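Local coordinates for protein peptidoglycan DD-endopeptidase ShyB (Vibrio cholerae, PDB 2GU1) that cleaves the peptide cross-links between peptidoglycan strands as a zinc-dependent endopeptidase, probably letting new glycan be inserted as the cell wall expands, at residues 164-172 with 181-189; 256-266 with 278-288. All coordinates share one frame; numbering follows the deposited sequence.

How the contacts relate
Following the chain from the N terminus, contact 1 comes first: it closes the hairpin between strands 160-173 and 179-183, with only eight residues between its segments, in the region matching the Csd3 second domain. The chain then runs on into the M23 peptidase region, where contact 2 brings 256-266 against 278-288 across the hairpin of strands 265-269 and 274-281. The two loops neither nest nor cross, since the first is closed before the second opens. Their centres lie about 31 Å apart on opposite sides of the chain's centre, and their nearest atoms are about 15 Å apart. Contact 2 borders the zinc site; contact 1 lies away from it.

Contact 1 of 2, residues 164-172 with 181-189; sequences NSEIKAISF and AFLAEDGRF
Leu-183 reaches across from the end of strand 179-183 to the side chain of Glu-166, the carbonyl oxygen of Ile-167, and both backbone and side chain of Lys-168. Its CB lies over one face of the Phe-189 ring, offset toward the rim, and 3.6 Å from Lys-168 O. CG stands opposite the backbone N (chi1 180°), and from there CD2 carries the far end of the contact. This methyl sits 3.4 Å from Ile-167 O and 3.3 Å from Glu-166 OE1, the Glu-166 and Leu-183 side chains crossing at about a right angle. The bent Lys-168 chain adds its CD and CE to the same methyl. Glu-166 has its charged partner elsewhere: OE2 forms a salt bridge with Arg-319.

The two backbones form an antiparallel beta hairpin inside a five-stranded sheet. Leu-183 N gives a nearly straight bond to Lys-168 O, 2.9 Å long at 173°, while Ile-170 and Ala-181 make a hydrogen-bonded pair, each giving its N-H to the other's carbonyl. Between them, Ala-169 and Phe-182 are a non-hydrogen-bonded pair, and Ala-169 CB lies 3.6 Å from Phe-182 CD1. On the other side of the strand, a classic beta bulge sets Lys-168 and Ala-169 both opposite Leu-151.

Beyond Leu-183 the chain makes a type I turn from Ala-184 to Gly-187. Asp-186 braces it with an Asx turn, OD1 accepting from Arg-188 N, and with a salt bridge from OD2 to Arg-188 NE in the guanidinium plane. The returning Phe-189 then brings its ring against Ile-167 and Ile-170: CE2 is 4.0 Å from Ile-170 CD1, CZ is 4.2 Å from Ile-167 CG2, and both isoleucine side chains run at about a right angle to that of Phe-189. Helix 122-132 touches this same apolar group, with Val-131 against Phe-189 and Ile-128 against Ile-167.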
loop_
_atom_site.group_PDB
_atom_site.type_symbol
_atom_site.label_atom_id
_atom_site.label_comp_id
_atom_site.label_asym_id
_atom_site.label_seq_id
_atom_site.Cartn_x
_atom_site.Cartn_y
_atom_site.Cartn_z
ATOM N N ASN A 164 -5.233 4.371 12.320
ATOM C CA ASN A 164 -5.865 3.816 11.133
ATOM C C ASN A 164 -7.260 4.428 11.001
ATOM O O ASN A 164 -7.992 4.520 11.982
ATOM C CB ASN A 164 -5.972 2.291 11.258
ATOM C CG ASN A 164 -4.618 1.594 11.154
ATOM O OD1 ASN A 164 -4.444 0.471 11.631
ATOM N ND2 ASN A 164 -3.658 2.256 10.520
ATOM N N SER A 165 -7.617 4.859 9.790
ATOM C CA SER A 165 -8.929 5.457 9.552
ATOM C C SER A 165 -9.326 5.306 8.092
ATOM O O SER A 165 -8.478 5.049 7.238
ATOM C CB SER A 165 -8.908 6.949 9.886
ATOM O OG SER A 165 -8.119 7.638 8.931
ATOM N N GLU A 166 -10.615 5.491 7.818
ATOM C CA GLU A 166 -11.128 5.381 6.453
ATOM C C GLU A 166 -12.389 6.218 6.288
ATOM O O GLU A 166 -13.296 6.175 7.129
ATOM C CB GLU A 166 -11.433 3.914 6.108
ATOM C CG GLU A 166 -11.752 3.693 4.630
ATOM C CD GLU A 166 -11.889 2.227 4.268
ATOM O OE1 GLU A 166 -12.985 1.657 4.465
ATOM O OE2 GLU A 166 -10.889 1.643 3.794
ATOM N N ILE A 167 -12.431 7.007 5.221
ATOM C CA ILE A 167 -13.594 7.839 4.932
ATOM C C ILE A 167 -14.647 6.921 4.329
ATOM O O ILE A 167 -14.360 6.180 3.381
ATOM C CB ILE A 167 -13.248 8.941 3.908
ATOM C CG1 ILE A 167 -12.059 9.762 4.416
ATOM C CG2 ILE A 167 -14.473 9.790 3.626
ATOM C CD1 ILE A 167 -11.714 10.971 3.536
ATOM N N LYS A 168 -15.865 6.977 4.861
ATOM C CA LYS A 168 -16.939 6.122 4.380
ATOM C C LYS A 168 -18.000 6.862 3.577
ATOM O O LYS A 168 -18.634 6.281 2.694
ATOM C CB LYS A 168 -17.609 5.397 5.561
ATOM C CG LYS A 168 -16.626 4.640 6.458
ATOM C CD LYS A 168 -15.529 3.934 5.640
ATOM C CE LYS A 168 -15.672 2.410 5.634
ATOM N NZ LYS A 168 -16.957 1.928 5.052
ATOM N N ALA A 169 -18.191 8.138 3.878
ATOM C CA ALA A 169 -19.187 8.929 3.180
ATOM C C ALA A 169 -18.770 10.393 3.083
ATOM O O ALA A 169 -18.108 10.930 3.973
ATOM C CB ALA A 169 -20.537 8.815 3.893
ATOM N N ILE A 170 -19.186 11.026 1.995
ATOM C CA ILE A 170 -18.863 12.419 1.726
ATOM C C ILE A 170 -20.137 13.088 1.228
ATOM O O ILE A 170 -20.758 12.607 0.281
ATOM C CB ILE A 170 -17.781 12.519 0.619
ATOM C CG1 ILE A 170 -16.490 11.836 1.087
ATOM C CG2 ILE A 170 -17.533 13.970 0.246
ATOM C CD1 ILE A 170 -15.412 11.760 0.022
ATOM N N SER A 171 -20.546 14.178 1.862
ATOM C CA SER A 171 -21.749 14.862 1.403
ATOM C C SER A 171 -21.593 16.369 1.509
ATOM O O SER A 171 -21.118 16.886 2.519
ATOM C CB SER A 171 -22.968 14.416 2.213
ATOM O OG SER A 171 -22.982 15.039 3.484
ATOM N N PHE A 172 -21.989 17.067 0.450
ATOM C CA PHE A 172 -21.909 18.517 0.418
ATOM C C PHE A 172 -23.301 19.124 0.302
ATOM O O PHE A 172 -24.095 18.732 -0.552
ATOM C CB PHE A 172 -21.054 18.999 -0.764
ATOM C CG PHE A 172 -19.572 18.830 -0.565
ATOM C CD1 PHE A 172 -18.957 17.599 -0.767
ATOM C CD2 PHE A 172 -18.787 19.908 -0.170
ATOM C CE1 PHE A 172 -17.578 17.448 -0.585
ATOM C CE2 PHE A 172 -17.409 19.767 0.016
ATOM C CZ PHE A 172 -16.806 18.532 -0.190
ATOM N N ALA A 181 -21.410 11.036 -1.833
ATOM C CA ALA A 181 -20.791 9.808 -2.312
ATOM C C ALA A 181 -20.551 8.876 -1.129
ATOM O O ALA A 181 -20.298 9.331 -0.010
ATOM C CB ALA A 181 -19.473 10.119 -3.013
ATOM N N PHE A 182 -20.618 7.575 -1.387
ATOM C CA PHE A 182 -20.442 6.564 -0.345
ATOM C C PHE A 182 -19.479 5.481 -0.800
ATOM O O PHE A 182 -19.501 5.079 -1.965
ATOM C CB PHE A 182 -21.795 5.923 -0.023
ATOM C CG PHE A 182 -22.866 6.913 0.320
ATOM C CD1 PHE A 182 -22.977 7.425 1.612
ATOM C CD2 PHE A 182 -23.775 7.329 -0.645
ATOM C CE1 PHE A 182 -23.974 8.343 1.932
ATOM C CE2 PHE A 182 -24.775 8.245 -0.336
ATOM C CZ PHE A 182 -24.877 8.751 0.958
ATOM N N LEU A 183 -18.635 5.016 0.118
ATOM C CA LEU A 183 -17.664 3.967 -0.186
ATOM C C LEU A 183 -18.401 2.630 -0.223
ATOM O O LEU A 183 -19.003 2.232 0.761
ATOM C CB LEU A 183 -16.573 3.933 0.889
ATOM C CG LEU A 183 -15.447 2.902 0.779
ATOM C CD1 LEU A 183 -14.746 3.026 -0.547
ATOM C CD2 LEU A 183 -14.451 3.116 1.920
ATOM N N ALA A 184 -18.351 1.953 -1.366
ATOM C CA ALA A 184 -19.019 0.668 -1.544
ATOM C C ALA A 184 -18.106 -0.513 -1.220
ATOM O O ALA A 184 -16.898 -0.356 -0.994
ATOM C CB ALA A 184 -19.532 0.538 -2.981
ATOM N N GLU A 185 -18.711 -1.695 -1.228
ATOM C CA GLU A 185 -18.034 -2.954 -0.937
ATOM C C GLU A 185 -16.823 -3.175 -1.839
ATOM O O GLU A 185 -15.835 -3.782 -1.415
ATOM C CB GLU A 185 -19.035 -4.111 -1.098
ATOM C CG GLU A 185 -18.565 -5.474 -0.585
ATOM C CD GLU A 185 -17.525 -6.117 -1.481
ATOM O OE1 GLU A 185 -17.766 -6.219 -2.706
ATOM O OE2 GLU A 185 -16.467 -6.527 -0.959
ATOM N N ASP A 186 -16.891 -2.670 -3.072
ATOM C CA ASP A 186 -15.797 -2.837 -4.023
ATOM C C ASP A 186 -14.650 -1.834 -3.843
ATOM O O ASP A 186 -13.749 -1.751 -4.674
ATOM C CB ASP A 186 -16.338 -2.792 -5.468
ATOM C CG ASP A 186 -16.681 -1.385 -5.938
ATOM O OD1 ASP A 186 -16.847 -0.483 -5.088
ATOM O OD2 ASP A 186 -16.803 -1.188 -7.172
ATOM N N GLY A 187 -14.681 -1.079 -2.749
ATOM C CA GLY A 187 -13.618 -0.124 -2.492
ATOM C C GLY A 187 -13.643 1.171 -3.286
ATOM O O GLY A 187 -12.665 1.919 -3.274
ATOM N N ARG A 188 -14.746 1.444 -3.981
ATOM C CA ARG A 188 -14.873 2.677 -4.755
ATOM C C ARG A 188 -16.070 3.471 -4.252
ATOM O O ARG A 188 -17.001 2.893 -3.684
ATOM C CB ARG A 188 -15.079 2.374 -6.246
ATOM C CG ARG A 188 -13.892 1.726 -6.928
ATOM C CD ARG A 188 -14.108 1.665 -8.434
ATOM N NE ARG A 188 -15.290 0.890 -8.811
ATOM C CZ ARG A 188 -15.810 0.882 -10.037
ATOM N NH1 ARG A 188 -15.250 1.609 -10.994
ATOM N NH2 ARG A 188 -16.881 0.146 -10.315
ATOM N N PHE A 189 -16.043 4.788 -4.468
ATOM C CA PHE A 189 -17.143 5.669 -4.066
ATOM C C PHE A 189 -18.179 5.784 -5.180
ATOM O O PHE A 189 -17.815 5.946 -6.346
ATOM C CB PHE A 189 -16.646 7.086 -3.765
ATOM C CG PHE A 189 -16.062 7.249 -2.398
ATOM C CD1 PHE A 189 -14.738 6.909 -2.149
ATOM C CD2 PHE A 189 -16.846 7.737 -1.352
ATOM C CE1 PHE A 189 -14.195 7.052 -0.866
ATOM C CE2 PHE A 189 -16.312 7.882 -0.067
ATOM C CZ PHE A 189 -14.985 7.539 0.171
#

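Contact 2 of 2, residues 256-266 with 278-288; sequences VRKHPYAGNYL and YLHLDKILVKK
Leu-266 and Val-286 meet at about a right angle, with Leu-266 CD2 pressed to 3.4 Å from Val-286 CG2, closer than ordinary carbon contact. The other branch of the leucine, CD1, meets Ile-284 CG2 obliquely. Ile-284 and Val-256 instead slide past one another in opposite directions, and Ile-284 CD1 comes to 3.4 Å from Tyr-265 O. These residues fill the apolar end of the contact.

At the other end Leu-279 leans on Ala-262 and Tyr-265: its CD2 is 3.7 Å from Ala-262 CB, and its CG touches Tyr-265 CB. Tyr-265 CG lies between its own backbone N and carbonyl carbon (chi1 81°), which carries the phenol away from 278-288 to a hydrogen bond with Asp-46.

Asn-264 directs its CB toward 278-288, and its amide is turned so that Leu-281 O lies in the amide plane; ND2 gives a 3.0 Å bond to that oxygen at 160°. The backbones of Leu-266 and Tyr-278 exchange two hydrogen bonds, and Leu-281 N donates to Asn-264 O. His-280, at positive phi where the chain turns a corner, sends its N to Ala-262 O. Its imidazole sets an edge toward Tyr-261 O, CE1 being 3.4 Å away, while ND1 bonds Thr-304 O.

The contact is centred on the hairpin of strands 265-269 and 274-281 in the M23 peptidase fold and also joins strand 251-259 to strand 283-284. It runs beside the catalytic metal: Leu-279 lies next to the zinc ligand His-313, and the His-280 side chain is about 6 Å from the zinc ion. Leu-281 O, gripped by both Asn-264 ND2 and Thr-304 OG1, and His-280, bonded at its backbone and ring, form a polar network that probably limits movement of the corner at 280, beside the zinc site.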
loop_
_atom_site.group_PDB
_atom_site.type_symbol
_atom_site.label_atom_id
_atom_site.label_comp_id
_atom_site.label_asym_id
_atom_site.label_seq_id
_atom_site.Cartn_x
_atom_site.Cartn_y
_atom_site.Cartn_z
ATOM N N VAL A 256 9.231 4.128 -5.535
ATOM C CA VAL A 256 10.150 3.839 -6.637
ATOM C C VAL A 256 11.453 3.406 -5.981
ATOM O O VAL A 256 12.239 4.251 -5.552
ATOM C CB VAL A 256 10.424 5.096 -7.492
ATOM C CG1 VAL A 256 11.402 4.768 -8.609
ATOM C CG2 VAL A 256 9.136 5.626 -8.063
ATOM N N ARG A 257 11.680 2.097 -5.896
ATOM C CA ARG A 257 12.883 1.583 -5.254
ATOM C C ARG A 257 13.657 0.518 -6.011
ATOM O O ARG A 257 13.151 -0.112 -6.943
ATOM C CB ARG A 257 12.546 0.985 -3.888
ATOM C CG ARG A 257 11.903 1.929 -2.906
ATOM C CD ARG A 257 12.083 1.399 -1.490
ATOM N NE ARG A 257 11.226 2.092 -0.534
ATOM C CZ ARG A 257 11.202 3.410 -0.370
ATOM N NH1 ARG A 257 11.992 4.188 -1.101
ATOM N NH2 ARG A 257 10.381 3.950 0.522
ATOM N N LYS A 258 14.898 0.324 -5.570
ATOM C CA LYS A 258 15.777 -0.697 -6.112
ATOM C C LYS A 258 16.028 -1.608 -4.912
ATOM O O LYS A 258 16.778 -1.259 -4.001
ATOM C CB LYS A 258 17.102 -0.100 -6.595
ATOM C CG LYS A 258 17.900 -1.037 -7.502
ATOM C CD LYS A 258 18.180 -2.380 -6.838
ATOM C CE LYS A 258 18.308 -3.506 -7.864
ATOM N NZ LYS A 258 18.488 -4.845 -7.221
ATOM N N HIS A 259 15.394 -2.772 -4.919
ATOM C CA HIS A 259 15.508 -3.730 -3.831
ATOM C C HIS A 259 16.449 -4.869 -4.222
ATOM O O HIS A 259 16.417 -5.356 -5.352
ATOM C CB HIS A 259 14.107 -4.255 -3.506
ATOM C CG HIS A 259 14.023 -5.058 -2.247
ATOM N ND1 HIS A 259 14.447 -6.367 -2.166
ATOM C CD2 HIS A 259 13.518 -4.748 -1.029
ATOM C CE1 HIS A 259 14.201 -6.831 -0.953
ATOM N NE2 HIS A 259 13.638 -5.869 -0.244
ATOM N N PRO A 260 17.311 -5.305 -3.290
ATOM C CA PRO A 260 18.260 -6.390 -3.568
ATOM C C PRO A 260 17.598 -7.668 -4.076
ATOM O O PRO A 260 18.175 -8.398 -4.890
ATOM C CB PRO A 260 18.948 -6.608 -2.217
ATOM C CG PRO A 260 18.839 -5.263 -1.549
ATOM C CD PRO A 260 17.448 -4.821 -1.904
ATOM N N TYR A 261 16.386 -7.932 -3.602
ATOM C CA TYR A 261 15.676 -9.141 -3.992
ATOM C C TYR A 261 14.476 -8.915 -4.904
ATOM O O TYR A 261 14.223 -9.712 -5.810
ATOM C CB TYR A 261 15.271 -9.896 -2.727
ATOM C CG TYR A 261 16.490 -10.357 -1.961
ATOM C CD1 TYR A 261 17.149 -11.532 -2.310
ATOM C CD2 TYR A 261 17.052 -9.557 -0.963
ATOM C CE1 TYR A 261 18.342 -11.899 -1.695
ATOM C CE2 TYR A 261 18.247 -9.916 -0.339
ATOM C CZ TYR A 261 18.887 -11.085 -0.713
ATOM O OH TYR A 261 20.084 -11.429 -0.123
ATOM N N ALA A 262 13.744 -7.836 -4.673
ATOM C CA ALA A 262 12.585 -7.530 -5.510
ATOM C C ALA A 262 13.053 -6.766 -6.745
ATOM O O ALA A 262 12.266 -6.485 -7.648
ATOM C CB ALA A 262 11.573 -6.707 -4.730
ATOM N N GLY A 263 14.343 -6.447 -6.777
ATOM C CA GLY A 263 14.915 -5.708 -7.896
ATOM C C GLY A 263 14.285 -4.333 -7.961
ATOM O O GLY A 263 13.854 -3.801 -6.934
ATOM N N ASN A 264 14.240 -3.741 -9.153
ATOM C CA ASN A 264 13.613 -2.437 -9.320
ATOM C C ASN A 264 12.103 -2.642 -9.220
ATOM O O ASN A 264 11.541 -3.516 -9.893
ATOM C CB ASN A 264 13.943 -1.842 -10.692
ATOM C CG ASN A 264 15.413 -1.530 -10.853
ATOM O OD1 ASN A 264 15.985 -0.781 -10.067
ATOM N ND2 ASN A 264 16.033 -2.098 -11.883
ATOM N N TYR A 265 11.437 -1.862 -8.374
ATOM C CA TYR A 265 9.999 -2.024 -8.263
ATOM C C TYR A 265 9.281 -0.711 -8.068
ATOM O O TYR A 265 9.877 0.311 -7.697
ATOM C CB TYR A 265 9.637 -3.060 -7.173
ATOM C CG TYR A 265 9.640 -2.585 -5.736
ATOM C CD1 TYR A 265 8.495 -2.031 -5.162
ATOM C CD2 TYR A 265 10.764 -2.757 -4.931
ATOM C CE1 TYR A 265 8.466 -1.670 -3.808
ATOM C CE2 TYR A 265 10.746 -2.401 -3.578
ATOM C CZ TYR A 265 9.596 -1.866 -3.021
ATOM O OH TYR A 265 9.560 -1.572 -1.667
ATOM N N LEU A 266 7.989 -0.741 -8.345
ATOM C CA LEU A 266 7.172 0.453 -8.281
ATOM C C LEU A 266 5.859 0.131 -7.582
ATOM O O LEU A 266 5.375 -0.999 -7.637
ATOM C CB LEU A 266 6.901 0.903 -9.721
ATOM C CG LEU A 266 6.527 2.313 -10.162
ATOM C CD1 LEU A 266 7.659 3.285 -9.849
ATOM C CD2 LEU A 266 6.265 2.285 -11.665
ATOM N N TYR A 278 4.773 -3.514 -8.948
ATOM C CA TYR A 278 5.403 -4.063 -10.151
ATOM C C TYR A 278 6.879 -4.328 -9.799
ATOM O O TYR A 278 7.639 -3.393 -9.560
ATOM C CB TYR A 278 5.293 -3.037 -11.294
ATOM C CG TYR A 278 3.889 -2.480 -11.504
ATOM C CD1 TYR A 278 3.067 -2.960 -12.527
ATOM C CD2 TYR A 278 3.370 -1.508 -10.649
ATOM C CE1 TYR A 278 1.762 -2.490 -12.681
ATOM C CE2 TYR A 278 2.066 -1.034 -10.794
ATOM C CZ TYR A 278 1.265 -1.531 -11.806
ATOM O OH TYR A 278 -0.043 -1.104 -11.903
ATOM N N LEU A 279 7.281 -5.597 -9.779
ATOM C CA LEU A 279 8.648 -5.963 -9.411
ATOM C C LEU A 279 9.550 -6.517 -10.507
ATOM O O LEU A 279 9.089 -6.908 -11.584
ATOM C CB LEU A 279 8.623 -6.976 -8.268
ATOM C CG LEU A 279 8.210 -6.539 -6.866
ATOM C CD1 LEU A 279 6.831 -5.909 -6.881
ATOM C CD2 LEU A 279 8.243 -7.774 -5.946
ATOM N N HIS A 280 10.845 -6.542 -10.194
ATOM C CA HIS A 280 11.889 -7.051 -11.077
ATOM C C HIS A 280 12.037 -6.276 -12.382
ATOM O O HIS A 280 12.598 -6.779 -13.355
ATOM C CB HIS A 280 11.624 -8.527 -11.377
ATOM C CG HIS A 280 11.423 -9.360 -10.149
ATOM N ND1 HIS A 280 12.391 -9.501 -9.178
ATOM C CD2 HIS A 280 10.362 -10.088 -9.727
ATOM C CE1 HIS A 280 11.937 -10.279 -8.211
ATOM N NE2 HIS A 280 10.707 -10.650 -8.521
ATOM N N LEU A 281 11.554 -5.044 -12.393
ATOM C CA LEU A 281 11.622 -4.215 -13.584
ATOM C C LEU A 281 13.045 -3.960 -14.080
ATOM O O LEU A 281 13.981 -3.808 -13.289
ATOM C CB LEU A 281 10.926 -2.880 -13.307
ATOM C CG LEU A 281 9.462 -2.954 -12.850
ATOM C CD1 LEU A 281 8.993 -1.580 -12.418
ATOM C CD2 LEU A 281 8.584 -3.487 -13.996
ATOM N N ASP A 282 13.212 -3.920 -15.396
ATOM C CA ASP A 282 14.523 -3.648 -15.966
ATOM C C ASP A 282 14.744 -2.136 -15.904
ATOM O O ASP A 282 15.858 -1.666 -15.680
ATOM C CB ASP A 282 14.596 -4.091 -17.431
ATOM C CG ASP A 282 15.969 -3.849 -18.032
ATOM O OD1 ASP A 282 16.932 -4.482 -17.565
ATOM O OD2 ASP A 282 16.096 -3.015 -18.953
ATOM N N LYS A 283 13.660 -1.388 -16.079
ATOM C CA LYS A 283 13.710 0.073 -16.074
ATOM C C LYS A 283 12.380 0.678 -15.622
ATOM O O LYS A 283 11.314 0.177 -15.987
ATOM C CB LYS A 283 14.026 0.573 -17.487
ATOM C CG LYS A 283 14.177 2.081 -17.622
ATOM C CD LYS A 283 15.438 2.569 -16.919
ATOM C CE LYS A 283 15.689 4.053 -17.177
ATOM N NZ LYS A 283 16.956 4.514 -16.538
ATOM N N ILE A 284 12.445 1.757 -14.840
ATOM C CA ILE A 284 11.245 2.447 -14.359
ATOM C C ILE A 284 11.159 3.780 -15.107
ATOM O O ILE A 284 12.116 4.549 -15.116
ATOM C CB ILE A 284 11.313 2.686 -12.818
ATOM C CG1 ILE A 284 11.093 1.356 -12.086
ATOM C CG2 ILE A 284 10.256 3.717 -12.382
ATOM C CD1 ILE A 284 11.238 1.424 -10.577
ATOM N N LEU A 285 10.016 4.042 -15.733
ATOM C CA LEU A 285 9.826 5.257 -16.525
ATOM C C LEU A 285 9.044 6.389 -15.863
ATOM O O LEU A 285 8.703 7.377 -16.522
ATOM C CB LEU A 285 9.152 4.898 -17.851
ATOM C CG LEU A 285 9.916 3.954 -18.783
ATOM C CD1 LEU A 285 9.017 3.566 -19.945
ATOM C CD2 LEU A 285 11.194 4.630 -19.288
ATOM N N VAL A 286 8.757 6.255 -14.574
ATOM C CA VAL A 286 8.013 7.285 -13.859
ATOM C C VAL A 286 8.730 7.607 -12.555
ATOM O O VAL A 286 9.665 6.909 -12.167
ATOM C CB VAL A 286 6.566 6.820 -13.541
ATOM C CG1 VAL A 286 5.742 6.770 -14.817
ATOM C CG2 VAL A 286 6.595 5.451 -12.890
ATOM N N LYS A 287 8.296 8.663 -11.879
ATOM C CA LYS A 287 8.920 9.053 -10.621
ATOM C C LYS A 287 7.881 9.260 -9.526
ATOM O O LYS A 287 6.688 9.383 -9.807
ATOM C CB LYS A 287 9.723 10.344 -10.809
ATOM C CG LYS A 287 10.456 10.786 -9.556
ATOM C CD LYS A 287 11.186 12.102 -9.751
ATOM C CE LYS A 287 11.884 12.525 -8.465
ATOM N NZ LYS A 287 10.915 12.657 -7.335
ATOM N N LYS A 288 8.340 9.293 -8.277
ATOM C CA LYS A 288 7.447 9.510 -7.145
ATOM C C LYS A 288 6.607 10.758 -7.373
ATOM O O LYS A 288 7.075 11.727 -7.972
ATOM C CB LYS A 288 8.237 9.701 -5.853
ATOM C CG LYS A 288 8.692 8.424 -5.170
ATOM C CD LYS A 288 9.118 8.719 -3.736
ATOM C CE LYS A 288 7.970 9.333 -2.942
ATOM N NZ LYS A 288 8.371 9.737 -1.561
#